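Sulfotransferase (Mycobacterium tuberculosis, PDB 2ZQ5) probably transfers sulfuryl groups to an as yet unidentified acceptor, as a sulfotransferase with a P-loop-type fold built on a parallel beta-sheet. Local coordinates at residues L182-P194 and K279-W293. Numbering follows the deposited sequence.
Sequences LHSVSYEALAHVP and KFVGAQIGADAMDTW
Lys279 lays its aliphatic chain obliquely against the imidazole of His192, CE lying 3.7 Å from CD2; a long, flexible side chain suits this exposed margin, with methylenes for the ring and the amine carried beyond. Phe280, the centre of an inverse gamma turn just ahead of helix 282-304, turns inward. Its CG stands anti to the backbone N (chi1 -167°), which lays the ring along the backbone of Leu190, Ala191 and His192. The backbone N of Ala191 sits 3.6 Å above the plane of the ring, over its centre, while CG1 of Ile285 covers the opposite face, so the phenyl is sandwiched between main chain and helix. Ala191, with only a methyl directed away from helix 282-304, lets the ring come this close. About one turn beyond Ile285, Asp288 receives His192. The ND1 donates to the syn lone pair of OD2 over 2.7 Å, nearly straight at 171°, with ring and carboxylate only 10° from coplanar; Pro194 CD lies over one face of the same imidazole. Thr292 then brings OG1 to 2.7 Å from OE2 of Glu188 in a short hydrogen bond, and Arg295 forms a salt bridge with the same carboxylate oxygen. A water bridges the two segments by donating to Thr292 OG1 and to the carbonyl O of Glu188. At the far end Trp293 offers its broad indole to small apolar groups, its CZ2 lying 4.2 Å from CB of Ala189. The contact thus fastens the loop between helices 175-178 and 194-201 onto the first turns of helix 282-304. Chemically, the in-plane bond fixes the rotation of the His192 ring and leaves ND1 as the donor, while Arg295 probably offsets the negative charge of buried Glu188.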
loop_
_atom_site.group_PDB
_atom_site.type_symbol
_atom_site.label_atom_id
_atom_site.label_comp_id
_atom_site.label_asym_id
_atom_site.label_seq_id
_atom_site.Cartn_x
_atom_site.Cartn_y
_atom_site.Cartn_z
ATOM N N LEU A 182 9.504 1.028 7.108
ATOM C CA LEU A 182 9.089 -0.172 7.828
ATOM C C LEU A 182 7.844 0.065 8.687
ATOM O O LEU A 182 7.668 -0.565 9.731
ATOM C CB LEU A 182 10.234 -0.744 8.682
ATOM C CG LEU A 182 11.332 -1.548 7.960
ATOM C CD1 LEU A 182 10.704 -2.573 7.016
ATOM C CD2 LEU A 182 12.237 -0.611 7.185
ATOM N N HIS A 183 6.998 0.992 8.238
ATOM C CA HIS A 183 5.723 1.299 8.896
ATOM C C HIS A 183 4.669 0.947 7.852
ATOM O O HIS A 183 4.471 1.685 6.883
ATOM C CB HIS A 183 5.602 2.787 9.252
ATOM C CG HIS A 183 6.356 3.185 10.484
ATOM N ND1 HIS A 183 7.732 3.199 10.546
ATOM C CD2 HIS A 183 5.921 3.612 11.695
ATOM C CE1 HIS A 183 8.114 3.618 11.739
ATOM N NE2 HIS A 183 7.034 3.876 12.455
ATOM N N SER A 184 3.991 -0.177 8.045
ATOM C CA SER A 184 2.997 -0.628 7.076
ATOM C C SER A 184 2.053 -1.659 7.672
ATOM O O SER A 184 2.475 -2.503 8.461
ATOM C CB SER A 184 3.718 -1.236 5.867
ATOM O OG SER A 184 2.804 -1.801 4.944
ATOM N N VAL A 185 0.776 -1.593 7.306
ATOM C CA VAL A 185 -0.174 -2.578 7.812
ATOM C C VAL A 185 -0.204 -3.807 6.902
ATOM O O VAL A 185 -0.998 -4.726 7.111
ATOM C CB VAL A 185 -1.610 -1.997 7.955
ATOM C CG1 VAL A 185 -1.632 -0.932 9.040
ATOM C CG2 VAL A 185 -2.091 -1.427 6.631
ATOM N N SER A 186 0.671 -3.831 5.898
ATOM C CA SER A 186 0.731 -4.969 4.986
ATOM C C SER A 186 1.316 -6.189 5.693
ATOM O O SER A 186 0.890 -7.321 5.461
ATOM C CB SER A 186 1.591 -4.630 3.762
ATOM O OG SER A 186 2.953 -4.434 4.123
ATOM N N TYR A 187 2.276 -5.952 6.577
ATOM C CA TYR A 187 2.943 -7.043 7.278
ATOM C C TYR A 187 2.019 -7.925 8.098
ATOM O O TYR A 187 2.066 -9.150 7.979
ATOM C CB TYR A 187 4.060 -6.493 8.169
ATOM C CG TYR A 187 5.074 -5.678 7.404
ATOM C CD1 TYR A 187 5.710 -6.201 6.279
ATOM C CD2 TYR A 187 5.372 -4.372 7.782
ATOM C CE1 TYR A 187 6.616 -5.438 5.542
ATOM C CE2 TYR A 187 6.275 -3.601 7.051
ATOM C CZ TYR A 187 6.889 -4.140 5.936
ATOM O OH TYR A 187 7.765 -3.374 5.199
ATOM N N GLU A 188 1.173 -7.310 8.916
ATOM C CA GLU A 188 0.263 -8.064 9.766
ATOM C C GLU A 188 -0.858 -8.769 9.002
ATOM O O GLU A 188 -1.544 -9.623 9.559
ATOM C CB GLU A 188 -0.321 -7.148 10.841
ATOM C CG GLU A 188 -1.332 -6.138 10.337
ATOM C CD GLU A 188 -1.618 -5.077 11.370
ATOM O OE1 GLU A 188 -0.734 -4.223 11.603
ATOM O OE2 GLU A 188 -2.717 -5.106 11.964
ATOM N N ALA A 189 -1.044 -8.415 7.734
ATOM C CA ALA A 189 -2.073 -9.041 6.910
ATOM C C ALA A 189 -1.488 -10.204 6.100
ATOM O O ALA A 189 -2.212 -10.913 5.407
ATOM C CB ALA A 189 -2.687 -8.005 5.973
ATOM N N LEU A 190 -0.174 -10.398 6.204
ATOM C CA LEU A 190 0.514 -11.459 5.471
ATOM C C LEU A 190 1.289 -12.396 6.390
ATOM O O LEU A 190 1.914 -13.355 5.935
ATOM C CB LEU A 190 1.471 -10.837 4.451
ATOM C CG LEU A 190 0.779 -10.076 3.319
ATOM C CD1 LEU A 190 1.779 -9.189 2.603
ATOM C CD2 LEU A 190 0.142 -11.068 2.356
ATOM N N ALA A 191 1.249 -12.113 7.687
ATOM C CA ALA A 191 1.954 -12.926 8.667
ATOM C C ALA A 191 1.365 -12.681 10.043
ATOM O O ALA A 191 0.710 -11.663 10.277
ATOM C CB ALA A 191 3.442 -12.572 8.672
ATOM N N HIS A 192 1.594 -13.623 10.949
ATOM C CA HIS A 192 1.104 -13.492 12.308
ATOM C C HIS A 192 2.165 -12.743 13.100
ATOM O O HIS A 192 3.105 -13.344 13.623
ATOM C CB HIS A 192 0.868 -14.868 12.933
ATOM C CG HIS A 192 0.345 -14.805 14.333
ATOM N ND1 HIS A 192 -0.901 -14.302 14.639
ATOM C CD2 HIS A 192 0.909 -15.159 15.512
ATOM C CE1 HIS A 192 -1.083 -14.350 15.948
ATOM N NE2 HIS A 192 -0.000 -14.866 16.500
ATOM N N VAL A 193 2.024 -11.425 13.171
ATOM C CA VAL A 193 2.975 -10.598 13.904
ATOM C C VAL A 193 2.236 -9.622 14.820
ATOM O O VAL A 193 2.385 -8.403 14.711
ATOM C CB VAL A 193 3.906 -9.814 12.932
ATOM C CG1 VAL A 193 4.887 -10.772 12.269
ATOM C CG2 VAL A 193 3.084 -9.091 11.870
ATOM N N PRO A 194 1.432 -10.152 15.752
ATOM C CA PRO A 194 0.677 -9.303 16.672
ATOM C C PRO A 194 1.509 -8.292 17.458
ATOM O O PRO A 194 1.032 -7.200 17.753
ATOM C CB PRO A 194 -0.038 -10.317 17.572
ATOM C CG PRO A 194 0.869 -11.502 17.549
ATOM C CD PRO A 194 1.262 -11.575 16.094
ATOM N N LYS A 279 1.829 -21.112 11.415
ATOM C CA LYS A 279 1.010 -20.376 12.380
ATOM C C LYS A 279 -0.058 -19.505 11.714
ATOM O O LYS A 279 -1.208 -19.481 12.153
ATOM C CB LYS A 279 1.911 -19.495 13.256
ATOM C CG LYS A 279 1.184 -18.611 14.266
ATOM C CD LYS A 279 0.453 -19.441 15.312
ATOM C CE LYS A 279 -0.071 -18.556 16.439
ATOM N NZ LYS A 279 -0.873 -19.316 17.444
ATOM N N PHE A 280 0.331 -18.779 10.668
ATOM C CA PHE A 280 -0.600 -17.908 9.954
ATOM C C PHE A 280 -1.386 -18.733 8.942
ATOM O O PHE A 280 -1.112 -18.710 7.739
ATOM C CB PHE A 280 0.165 -16.785 9.246
ATOM C CG PHE A 280 -0.710 -15.663 8.747
ATOM C CD1 PHE A 280 -1.414 -14.857 9.641
ATOM C CD2 PHE A 280 -0.802 -15.393 7.383
ATOM C CE1 PHE A 280 -2.199 -13.793 9.186
ATOM C CE2 PHE A 280 -1.583 -14.333 6.915
ATOM C CZ PHE A 280 -2.282 -13.530 7.822
ATOM N N VAL A 281 -2.359 -19.477 9.459
ATOM C CA VAL A 281 -3.217 -20.337 8.655
ATOM C C VAL A 281 -4.598 -20.395 9.301
ATOM O O VAL A 281 -4.766 -20.021 10.462
ATOM C CB VAL A 281 -2.670 -21.793 8.585
ATOM C CG1 VAL A 281 -1.289 -21.814 7.949
ATOM C CG2 VAL A 281 -2.618 -22.398 9.982
ATOM N N GLY A 282 -5.577 -20.859 8.531
ATOM C CA GLY A 282 -6.936 -21.014 9.024
ATOM C C GLY A 282 -7.494 -19.990 9.996
ATOM O O GLY A 282 -7.553 -18.798 9.699
ATOM N N ALA A 283 -7.914 -20.468 11.163
ATOM C CA ALA A 283 -8.508 -19.617 12.189
ATOM C C ALA A 283 -7.630 -18.457 12.635
ATOM O O ALA A 283 -8.143 -17.407 13.023
ATOM C CB ALA A 283 -8.906 -20.460 13.397
ATOM N N GLN A 284 -6.314 -18.635 12.597
ATOM C CA GLN A 284 -5.426 -17.557 13.012
ATOM C C GLN A 284 -5.505 -16.394 12.031
ATOM O O GLN A 284 -5.448 -15.233 12.431
ATOM C CB GLN A 284 -3.985 -18.048 13.124
ATOM C CG GLN A 284 -3.066 -17.050 13.824
ATOM C CD GLN A 284 -3.526 -16.720 15.233
ATOM O OE1 GLN A 284 -4.083 -15.648 15.492
ATOM N NE2 GLN A 284 -3.306 -17.648 16.152
ATOM N N ILE A 285 -5.637 -16.698 10.743
ATOM C CA ILE A 285 -5.756 -15.635 9.751
ATOM C C ILE A 285 -7.048 -14.865 10.011
ATOM O O ILE A 285 -7.078 -13.635 9.929
ATOM C CB ILE A 285 -5.776 -16.199 8.314
ATOM C CG1 ILE A 285 -4.423 -16.842 7.992
ATOM C CG2 ILE A 285 -6.087 -15.081 7.325
ATOM C CD1 ILE A 285 -4.385 -17.536 6.650
ATOM N N GLY A 286 -8.114 -15.593 10.335
ATOM C CA GLY A 286 -9.389 -14.956 10.611
ATOM C C GLY A 286 -9.321 -14.049 11.827
ATOM O O GLY A 286 -9.822 -12.922 11.798
ATOM N N ALA A 287 -8.704 -14.536 12.900
ATOM C CA ALA A 287 -8.581 -13.756 14.121
ATOM C C ALA A 287 -7.776 -12.488 13.875
ATOM O O ALA A 287 -8.175 -11.402 14.296
ATOM C CB ALA A 287 -7.919 -14.593 15.214
ATOM N N ASP A 288 -6.645 -12.627 13.188
ATOM C CA ASP A 288 -5.794 -11.479 12.901
ATOM C C ASP A 288 -6.485 -10.461 11.989
ATOM O O ASP A 288 -6.368 -9.254 12.207
ATOM C CB ASP A 288 -4.468 -11.942 12.277
ATOM C CG ASP A 288 -3.590 -12.706 13.260
ATOM O OD1 ASP A 288 -3.972 -12.822 14.445
ATOM O OD2 ASP A 288 -2.511 -13.185 12.850
ATOM N N ALA A 289 -7.216 -10.942 10.985
ATOM C CA ALA A 289 -7.911 -10.044 10.059
ATOM C C ALA A 289 -9.037 -9.295 10.762
ATOM O O ALA A 289 -9.263 -8.111 10.509
ATOM C CB ALA A 289 -8.467 -10.831 8.871
ATOM N N MET A 290 -9.751 -9.989 11.643
ATOM C CA MET A 290 -10.835 -9.356 12.379
ATOM C C MET A 290 -10.279 -8.198 13.201
ATOM O O MET A 290 -10.882 -7.128 13.270
ATOM C CB MET A 290 -11.511 -10.372 13.303
ATOM C CG MET A 290 -12.388 -11.392 12.586
ATOM S SD MET A 290 -14.046 -10.774 12.212
ATOM C CE MET A 290 -14.849 -11.042 13.793
ATOM N N ASP A 291 -9.121 -8.413 13.816
ATOM C CA ASP A 291 -8.500 -7.380 14.632
ATOM C C ASP A 291 -7.972 -6.223 13.790
ATOM O O ASP A 291 -8.311 -5.061 14.031
ATOM C CB ASP A 291 -7.349 -7.968 15.451
ATOM C CG ASP A 291 -6.566 -6.902 16.194
ATOM O OD1 ASP A 291 -7.185 -6.122 16.947
ATOM O OD2 ASP A 291 -5.331 -6.844 16.024
ATOM N N THR A 292 -7.146 -6.544 12.800
ATOM C CA THR A 292 -6.559 -5.527 11.938
ATOM C C THR A 292 -7.553 -4.577 11.290
ATOM O O THR A 292 -7.442 -3.358 11.433
ATOM C CB THR A 292 -5.726 -6.170 10.811
ATOM O OG1 THR A 292 -4.627 -6.880 11.387
ATOM C CG2 THR A 292 -5.195 -5.109 9.850
ATOM N N TRP A 293 -8.531 -5.128 10.582
ATOM C CA TRP A 293 -9.482 -4.286 9.877
ATOM C C TRP A 293 -10.545 -3.598 10.716
ATOM O O TRP A 293 -11.062 -2.554 10.310
ATOM C CB TRP A 293 -10.080 -5.081 8.714
ATOM C CG TRP A 293 -8.970 -5.584 7.835
ATOM C CD1 TRP A 293 -8.614 -6.883 7.624
ATOM C CD2 TRP A 293 -7.961 -4.785 7.198
ATOM N NE1 TRP A 293 -7.440 -6.946 6.910
ATOM C CE2 TRP A 293 -7.017 -5.672 6.635
ATOM C CE3 TRP A 293 -7.760 -3.404 7.056
ATOM C CZ2 TRP A 293 -5.887 -5.225 5.943
ATOM C CZ3 TRP A 293 -6.635 -2.958 6.368
ATOM C CH2 TRP A 293 -5.713 -3.868 5.820
HETATM O O HOH W 1 -4.282 -9.338 9.902
#